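Local coordinates for Spermidine/putrescine ABC transporter, periplasmic binding protein (PDB 2V84), which probably binds polyamines such as spermidine and putrescine as the extracytoplasmic receptor lipoprotein of an ABC transporter in Treponema pallidum, at residues D165-V169 / K323-G327; A175-V181 / V251-V255; V84-K88 / A116-K120. One frame throughout, in Å; residues are numbered along the deposited sequence. Where two conformers were deposited one is given.

Interactions 1 and 2 form one continuous region; interaction 3 borders it at interaction 1. Interaction 1 holds the start of helix 166-176 and interaction 2 its end; their centres are 11 Å apart. K323 N lies 2.9 Å from V255 O, and R167 NH2 lies 3.2 Å from V181 O, both probable hydrogen bonds. Residues 165-168 are predicted to bind spermidine, and K323 forms a salt bridge to a bound MES molecule, probably from the crystallisation liquor. Interaction 3 centres 15 Å from interaction 1. There D325, modelled in two conformers, comes up against S85. Interactions 2 and 3 do not touch; their nearest atoms are about 9 Å apart.

Interaction 1: D165-V169 / K323-G327; sequences DMREV and KTDVG
The guanidinium of R167 meets T324 and V326 of the loop 323-327 at its edge and on one face. At the edge, R167 NH1 donates to T324 O at 2.9 Å. The bond is nearly straight, with an N-H...O angle of 170°, and the oxygen lies in the guanidinium plane. Over one face sits V326, whose CG1 is 3.6 Å from R167 NH2. Bends at chi2 and chi3 bring the guanidinium to the loop. NH2 also donates to V181 O, so the flat group is gripped from two directions and its rotation is restrained.

The other flat group is the carboxylate of E168. K323 NZ approaches its OE2 from above the carboxylate plane, 59° out of it. K323 NZ and E168 OE2 form a short salt bridge of 2.5 Å, and the two side chains cross at about a right angle. A bend at chi3 (-68°) turns the end of K323 towards E168, while K323 CD passes 4.2 Å from R167 CB. K323 NZ also donates to a water at 2.9 Å. That water donates to D165 OD2. D165 is the N-cap of helix 166-176: its OD2 accepts from E168 N at 2.9 Å through the anti lone pair. The cap and the salt bridge are thus joined by the water. K323 NZ also pairs with the sulfonate of a bound MES, probably from the crystallisation liquor. Separately, residues 165-168 are predicted to bind spermidine.

The contact is buried and joins the first turn of helix 166-176 to the loop between strand 321-322 and helix 330-342. R167 also touches Y333 of that last helix. On strand 254-260, E168 and K323 both pack on P254, and K323 also touches Y256.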
loop_
_atom_site.group_PDB
_atom_site.type_symbol
_atom_site.label_atom_id
_atom_site.label_comp_id
_atom_site.label_asym_id
_atom_site.label_seq_id
_atom_site.Cartn_x
_atom_site.Cartn_y
_atom_site.Cartn_z
ATOM N N ASP A 165 2.604 -11.114 3.486
ATOM C CA ASP A 165 1.282 -10.572 3.326
ATOM C C ASP A 165 0.493 -11.471 2.391
ATOM O O ASP A 165 0.892 -11.680 1.235
ATOM C CB ASP A 165 1.316 -9.146 2.758
ATOM C CG ASP A 165 -0.076 -8.523 2.703
ATOM O OD1 ASP A 165 -0.543 -7.955 3.722
ATOM O OD2 ASP A 165 -0.747 -8.633 1.663
ATOM N N MET A 166 -0.647 -11.963 2.884
ATOM C CA MET A 166 -1.503 -12.915 2.175
ATOM C C MET A 166 -2.102 -12.387 0.873
ATOM O O MET A 166 -2.120 -13.088 -0.131
ATOM C CB MET A 166 -2.648 -13.364 3.087
ATOM C CG MET A 166 -3.707 -14.223 2.405
ATOM S SD MET A 166 -4.953 -14.739 3.579
ATOM C CE MET A 166 -5.851 -13.182 3.753
ATOM N N ARG A 167 -2.641 -11.172 0.900
ATOM C CA ARG A 167 -3.270 -10.621 -0.305
ATOM C C ARG A 167 -2.238 -10.258 -1.381
ATOM O O ARG A 167 -2.518 -10.416 -2.571
ATOM C CB ARG A 167 -4.231 -9.466 0.013
ATOM C CG ARG A 167 -5.353 -9.849 0.939
ATOM C CD ARG A 167 -6.372 -10.824 0.301
ATOM N NE ARG A 167 -6.715 -10.494 -1.089
ATOM C CZ ARG A 167 -7.706 -9.685 -1.465
ATOM N NH1 ARG A 167 -8.468 -9.079 -0.567
ATOM N NH2 ARG A 167 -7.923 -9.461 -2.759
ATOM N N GLU A 168 -1.059 -9.801 -0.958
ATOM C CA GLU A 168 0.050 -9.524 -1.897
ATOM C C GLU A 168 0.585 -10.774 -2.569
ATOM O O GLU A 168 0.776 -10.794 -3.790
ATOM C CB GLU A 168 1.229 -8.805 -1.212
ATOM C CG GLU A 168 1.010 -7.325 -0.844
ATOM C CD GLU A 168 0.644 -6.384 -1.996
ATOM O OE1 GLU A 168 0.671 -6.735 -3.193
ATOM O OE2 GLU A 168 0.288 -5.248 -1.681
ATOM N N VAL A 169 0.853 -11.813 -1.777
ATOM C CA VAL A 169 1.458 -13.030 -2.319
ATOM C C VAL A 169 0.455 -13.854 -3.133
ATOM O O VAL A 169 0.731 -14.212 -4.284
ATOM C CB VAL A 169 2.206 -13.836 -1.223
ATOM C CG1 VAL A 169 2.827 -15.118 -1.790
ATOM C CG2 VAL A 169 3.340 -12.952 -0.657
ATOM N N LYS A 323 -6.573 -4.130 -5.108
ATOM C CA LYS A 323 -7.012 -5.142 -4.145
ATOM C C LYS A 323 -8.291 -4.672 -3.476
ATOM O O LYS A 323 -8.387 -3.524 -3.000
ATOM C CB LYS A 323 -5.937 -5.381 -3.079
ATOM C CG LYS A 323 -4.675 -6.079 -3.601
ATOM C CD LYS A 323 -3.629 -6.148 -2.482
ATOM C CE LYS A 323 -3.102 -4.766 -2.129
ATOM N NZ LYS A 323 -2.116 -4.811 -0.990
ATOM N N THR A 324 -9.285 -5.551 -3.453
ATOM C CA THR A 324 -10.587 -5.168 -2.952
ATOM C C THR A 324 -11.043 -6.138 -1.884
ATOM O O THR A 324 -10.403 -7.161 -1.630
ATOM C CB THR A 324 -11.658 -5.179 -4.077
ATOM O OG1 THR A 324 -11.822 -6.518 -4.538
ATOM C CG2 THR A 324 -11.265 -4.268 -5.244
ATOM N N ASP A 325 -12.157 -5.803 -1.256
ATOM C CA ASP A 325 -12.790 -6.700 -0.324
ATOM C C ASP A 325 -13.385 -7.905 -1.049
ATOM O O ASP A 325 -14.270 -7.766 -1.908
ATOM C CB ASP A 325 -13.864 -5.961 0.463
ATOM C CG ASP A 325 -14.368 -6.764 1.621
ATOM O OD1 ASP A 325 -13.542 -7.388 2.321
ATOM O OD2 ASP A 325 -15.596 -6.783 1.822
ATOM N N VAL A 326 -12.894 -9.086 -0.691
ATOM C CA VAL A 326 -13.375 -10.354 -1.283
ATOM C C VAL A 326 -14.551 -11.009 -0.535
ATOM O O VAL A 326 -15.096 -12.035 -0.985
ATOM C CB VAL A 326 -12.224 -11.372 -1.485
ATOM C CG1 VAL A 326 -11.237 -10.831 -2.502
ATOM C CG2 VAL A 326 -11.519 -11.698 -0.162
ATOM N N GLY A 327 -14.934 -10.415 0.596
ATOM C CA GLY A 327 -16.044 -10.937 1.405
ATOM C C GLY A 327 -15.703 -12.304 1.987
ATOM O O GLY A 327 -14.579 -12.513 2.462
HETATM O O HOH W 1 -2.768 -6.502 1.268
#

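Interaction 2: A175-V181 / V251-V255; sequences ASLGYNV and VASPV
A175, in the last turn of helix 166-176, packs into the bend of residues 251-254. A175 CB lies 3.4 Å from A252 O and 4.1 Å from V251 CG2. The A175 carbonyl oxygen accepts from a water at 2.9 Å, and A252 N donates to the same water, which bridges the two backbones. S176 adds its CA, 4.0 Å from V251 CG1; its OG turns back to A172 O. The helix then ends in a Schellman motif. G178 is the C-prime residue with positive phi, and G178 N donates to A175 O. The chain swings round to V181, which returns to the contact. V181 CG1 stands beside the backbone N, anti to the carbonyl carbon (chi1 -43°), and reaches P254 CD at 4.1 Å and A252 O at 3.4 Å. A252 is the centre of an inverse gamma turn. Its carbonyl oxygen is buried against the A175 and V181 methyls and has no polar partner in the model.

The contact thus sets the end of helix 166-176 and the following loop against the start of strand 254-260. Strand 321-322 lies beside both: V181 and A252 each touch T321. S176 also packs on W200 of helix 186-200.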
loop_
_atom_site.group_PDB
_atom_site.type_symbol
_atom_site.label_atom_id
_atom_site.label_comp_id
_atom_site.label_asym_id
_atom_site.label_seq_id
_atom_site.Cartn_x
_atom_site.Cartn_y
_atom_site.Cartn_z
ATOM N N ALA A 175 -2.530 -13.145 -10.268
ATOM C CA ALA A 175 -2.157 -12.326 -11.412
ATOM C C ALA A 175 -1.368 -13.138 -12.451
ATOM O O ALA A 175 -1.763 -13.205 -13.613
ATOM C CB ALA A 175 -1.377 -11.101 -10.961
ATOM N N SER A 176 -0.277 -13.770 -12.018
ATOM C CA SER A 176 0.536 -14.628 -12.892
ATOM C C SER A 176 -0.275 -15.676 -13.639
ATOM O O SER A 176 -0.024 -15.914 -14.817
ATOM C CB SER A 176 1.628 -15.342 -12.100
ATOM O OG SER A 176 2.490 -14.404 -11.506
ATOM N N LEU A 177 -1.236 -16.293 -12.953
ATOM C CA LEU A 177 -2.126 -17.306 -13.555
ATOM C C LEU A 177 -3.309 -16.730 -14.347
ATOM O O LEU A 177 -4.213 -17.483 -14.751
ATOM C CB LEU A 177 -2.654 -18.253 -12.473
ATOM C CG LEU A 177 -1.585 -19.094 -11.764
ATOM C CD1 LEU A 177 -2.086 -19.599 -10.421
ATOM C CD2 LEU A 177 -1.130 -20.239 -12.660
ATOM N N GLY A 178 -3.314 -15.411 -14.556
ATOM C CA GLY A 178 -4.349 -14.758 -15.359
ATOM C C GLY A 178 -5.680 -14.652 -14.641
ATOM O O GLY A 178 -6.735 -14.435 -15.260
ATOM N N TYR A 179 -5.635 -14.800 -13.323
ATOM C CA TYR A 179 -6.837 -14.718 -12.504
ATOM C C TYR A 179 -6.934 -13.387 -11.756
ATOM O O TYR A 179 -5.926 -12.724 -11.497
ATOM C CB TYR A 179 -6.876 -15.888 -11.525
ATOM C CG TYR A 179 -6.876 -17.255 -12.185
ATOM C CD1 TYR A 179 -7.585 -17.483 -13.371
ATOM C CD2 TYR A 179 -6.202 -18.328 -11.608
ATOM C CE1 TYR A 179 -7.598 -18.730 -13.977
ATOM C CE2 TYR A 179 -6.211 -19.585 -12.202
ATOM C CZ TYR A 179 -6.921 -19.780 -13.386
ATOM O OH TYR A 179 -6.953 -21.020 -13.981
ATOM N N ASN A 180 -8.155 -12.989 -11.413
ATOM C CA ASN A 180 -8.338 -11.738 -10.700
ATOM C C ASN A 180 -7.694 -11.799 -9.318
ATOM O O ASN A 180 -7.935 -12.762 -8.575
ATOM C CB ASN A 180 -9.825 -11.388 -10.576
ATOM C CG ASN A 180 -10.033 -9.927 -10.286
ATOM O OD1 ASN A 180 -9.963 -9.492 -9.140
ATOM N ND2 ASN A 180 -10.249 -9.147 -11.338
ATOM N N VAL A 181 -6.881 -10.798 -8.968
ATOM C CA VAL A 181 -6.252 -10.788 -7.643
ATOM C C VAL A 181 -7.289 -10.779 -6.517
ATOM O O VAL A 181 -6.957 -10.988 -5.347
ATOM C CB VAL A 181 -5.155 -9.649 -7.447
ATOM C CG1 VAL A 181 -4.251 -9.533 -8.669
ATOM C CG2 VAL A 181 -5.761 -8.329 -7.123
ATOM N N VAL A 251 1.236 -8.769 -16.486
ATOM C CA VAL A 251 0.069 -9.294 -15.781
ATOM C C VAL A 251 -0.596 -8.171 -14.984
ATOM O O VAL A 251 -0.017 -7.098 -14.842
ATOM C CB VAL A 251 0.443 -10.466 -14.812
ATOM C CG1 VAL A 251 0.980 -11.668 -15.587
ATOM C CG2 VAL A 251 1.425 -10.008 -13.763
ATOM N N ALA A 252 -1.799 -8.417 -14.466
ATOM C CA ALA A 252 -2.505 -7.427 -13.652
ATOM C C ALA A 252 -2.091 -7.548 -12.191
ATOM O O ALA A 252 -2.835 -8.040 -11.360
ATOM C CB ALA A 252 -4.028 -7.572 -13.812
ATOM N N SER A 253 -0.870 -7.112 -11.894
ATOM C CA SER A 253 -0.306 -7.203 -10.547
ATOM C C SER A 253 -1.153 -6.454 -9.522
ATOM O O SER A 253 -1.751 -5.433 -9.852
ATOM C CB SER A 253 1.103 -6.623 -10.525
ATOM O OG SER A 253 1.895 -7.211 -11.529
ATOM N N PRO A 254 -1.169 -6.943 -8.266
ATOM C CA PRO A 254 -1.933 -6.259 -7.227
ATOM C C PRO A 254 -1.471 -4.823 -6.957
ATOM O O PRO A 254 -0.267 -4.535 -6.818
ATOM C CB PRO A 254 -1.743 -7.120 -5.976
ATOM C CG PRO A 254 -0.906 -8.275 -6.346
ATOM C CD PRO A 254 -0.461 -8.143 -7.778
ATOM N N VAL A 255 -2.457 -3.937 -6.849
ATOM C CA VAL A 255 -2.275 -2.515 -6.596
ATOM C C VAL A 255 -3.056 -2.181 -5.302
ATOM O O VAL A 255 -4.035 -2.838 -4.987
ATOM C CB VAL A 255 -2.760 -1.683 -7.841
ATOM C CG1 VAL A 255 -2.739 -0.191 -7.590
ATOM C CG2 VAL A 255 -1.897 -1.994 -9.067
HETATM O O HOH W 2 -3.121 -11.052 -14.955
#

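Interaction 3: V84-K88 / A116-K120; sequences VSIMK and AYDPK
K88 of helix 81-89 reaches Y117 and D118 in the loop before strand 125-137, in this two-lobed periplasmic binding protein fold. Its CB and CG carry the chain away from the helix. K88 CD comes next, 3.7 Å from Y117 O. The chain bends there, with chi3 at 81°, and K88 CE is 3.7 Å from both Y117 O and D118 OD1. The tip then makes two bonds. K88 NZ donates to Y117 O at 2.9 Å, in the carbonyl plane and on a lone pair. It also forms a salt bridge with D118 OD1, at 2.7 Å from K88 NZ to that oxygen, approaching on the anti side, 33° out of the carboxylate plane.

The other oxygen of D118 is also held: OD2 is hydrogen-bonded to Y123 N and S124 OG. These bonds fix the carboxylate in place and probably favour its charged form. D118 is buried, and the lysine probably helps to balance its charge.

One turn back along the helix, S85 CB meets Y117 CB at 3.8 Å. The Y117 side chain also touches V257 and S259 of strand 254-260, and V84 touches C261 just beyond that strand. V84 CG1 approaches the Y117 ring obliquely and comes to 3.6 Å from Y117 CD1.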
loop_
_atom_site.group_PDB
_atom_site.type_symbol
_atom_site.label_atom_id
_atom_site.label_comp_id
_atom_site.label_asym_id
_atom_site.label_seq_id
_atom_site.Cartn_x
_atom_site.Cartn_y
_atom_site.Cartn_z
ATOM N N VAL A 84 -11.530 -0.317 3.696
ATOM C CA VAL A 84 -12.628 0.677 3.660
ATOM C C VAL A 84 -13.984 -0.020 3.442
ATOM O O VAL A 84 -14.997 0.297 4.134
ATOM C CB VAL A 84 -12.386 1.809 2.641
ATOM C CG1 VAL A 84 -13.627 2.727 2.554
ATOM C CG2 VAL A 84 -11.164 2.633 3.055
ATOM N N SER A 85 -14.007 -0.969 2.511
ATOM C CA SER A 85 -15.226 -1.703 2.179
ATOM C C SER A 85 -15.724 -2.558 3.355
ATOM O O SER A 85 -16.911 -2.514 3.711
ATOM C CB SER A 85 -15.011 -2.525 0.911
ATOM O OG SER A 85 -16.104 -3.409 0.650
ATOM N N ILE A 86 -14.811 -3.305 3.978
ATOM C CA ILE A 86 -15.108 -4.067 5.211
ATOM C C ILE A 86 -15.710 -3.176 6.288
ATOM O O ILE A 86 -16.741 -3.525 6.898
ATOM C CB ILE A 86 -13.819 -4.765 5.798
ATOM C CG1 ILE A 86 -13.353 -5.914 4.903
ATOM C CG2 ILE A 86 -14.063 -5.261 7.219
ATOM C CD1 ILE A 86 -11.859 -6.297 5.061
ATOM N N MET A 87 -15.074 -2.027 6.522
ATOM C CA MET A 87 -15.479 -1.133 7.618
ATOM C C MET A 87 -16.773 -0.372 7.346
ATOM O O MET A 87 -17.505 -0.050 8.288
ATOM C CB MET A 87 -14.370 -0.150 7.975
ATOM C CG MET A 87 -13.144 -0.834 8.569
ATOM S SD MET A 87 -11.760 0.296 8.496
ATOM C CE MET A 87 -11.732 0.780 10.207
ATOM N N LYS A 88 -17.054 -0.095 6.074
ATOM C CA LYS A 88 -18.369 0.435 5.687
ATOM C C LYS A 88 -19.511 -0.536 6.035
ATOM O O LYS A 88 -20.541 -0.135 6.594
ATOM C CB LYS A 88 -18.395 0.782 4.194
ATOM C CG LYS A 88 -18.028 2.222 3.890
ATOM C CD LYS A 88 -17.895 2.461 2.404
ATOM C CE LYS A 88 -19.239 2.675 1.741
ATOM N NZ LYS A 88 -19.050 3.282 0.394
ATOM N N ALA A 116 -14.165 1.784 -6.466
ATOM C CA ALA A 116 -15.544 1.281 -6.403
ATOM C C ALA A 116 -16.050 0.921 -4.992
ATOM O O ALA A 116 -17.251 0.752 -4.805
ATOM C CB ALA A 116 -15.733 0.101 -7.365
ATOM N N TYR A 117 -15.155 0.807 -4.009
ATOM C CA TYR A 117 -15.579 0.578 -2.617
ATOM C C TYR A 117 -16.301 1.815 -2.039
ATOM O O TYR A 117 -17.117 1.688 -1.116
ATOM C CB TYR A 117 -14.378 0.188 -1.732
ATOM C CG TYR A 117 -13.254 1.179 -1.826
ATOM C CD1 TYR A 117 -13.254 2.351 -1.050
ATOM C CD2 TYR A 117 -12.212 0.981 -2.728
ATOM C CE1 TYR A 117 -12.251 3.285 -1.176
ATOM C CE2 TYR A 117 -11.203 1.911 -2.854
ATOM C CZ TYR A 117 -11.223 3.045 -2.071
ATOM O OH TYR A 117 -10.236 3.977 -2.214
ATOM N N ASP A 118 -16.005 3.000 -2.593
ATOM C CA ASP A 118 -16.561 4.277 -2.100
ATOM C C ASP A 118 -16.396 5.379 -3.161
ATOM O O ASP A 118 -15.659 6.359 -2.955
ATOM C CB ASP A 118 -15.854 4.667 -0.799
ATOM C CG ASP A 118 -16.592 5.731 -0.016
ATOM O OD1 ASP A 118 -17.837 5.677 0.075
ATOM O OD2 ASP A 118 -15.909 6.625 0.508
ATOM N N PRO A 119 -17.076 5.222 -4.308
ATOM C CA PRO A 119 -16.834 6.006 -5.520
ATOM C C PRO A 119 -17.091 7.509 -5.393
ATOM O O PRO A 119 -16.497 8.308 -6.140
ATOM C CB PRO A 119 -17.818 5.383 -6.526
ATOM C CG PRO A 119 -18.868 4.804 -5.675
ATOM C CD PRO A 119 -18.171 4.251 -4.513
ATOM N N LYS A 120 -17.976 7.889 -4.474
ATOM C CA LYS A 120 -18.319 9.297 -4.280
ATOM C C LYS A 120 -17.588 9.874 -3.064
ATOM O O LYS A 120 -17.821 11.023 -2.681
ATOM C CB LYS A 120 -19.844 9.496 -4.174
ATOM C CG LYS A 120 -20.628 8.951 -5.384
ATOM C CD LYS A 120 -22.105 9.343 -5.346
ATOM C CE LYS A 120 -22.828 8.915 -6.627
ATOM N NZ LYS A 120 -24.297 9.236 -6.610
#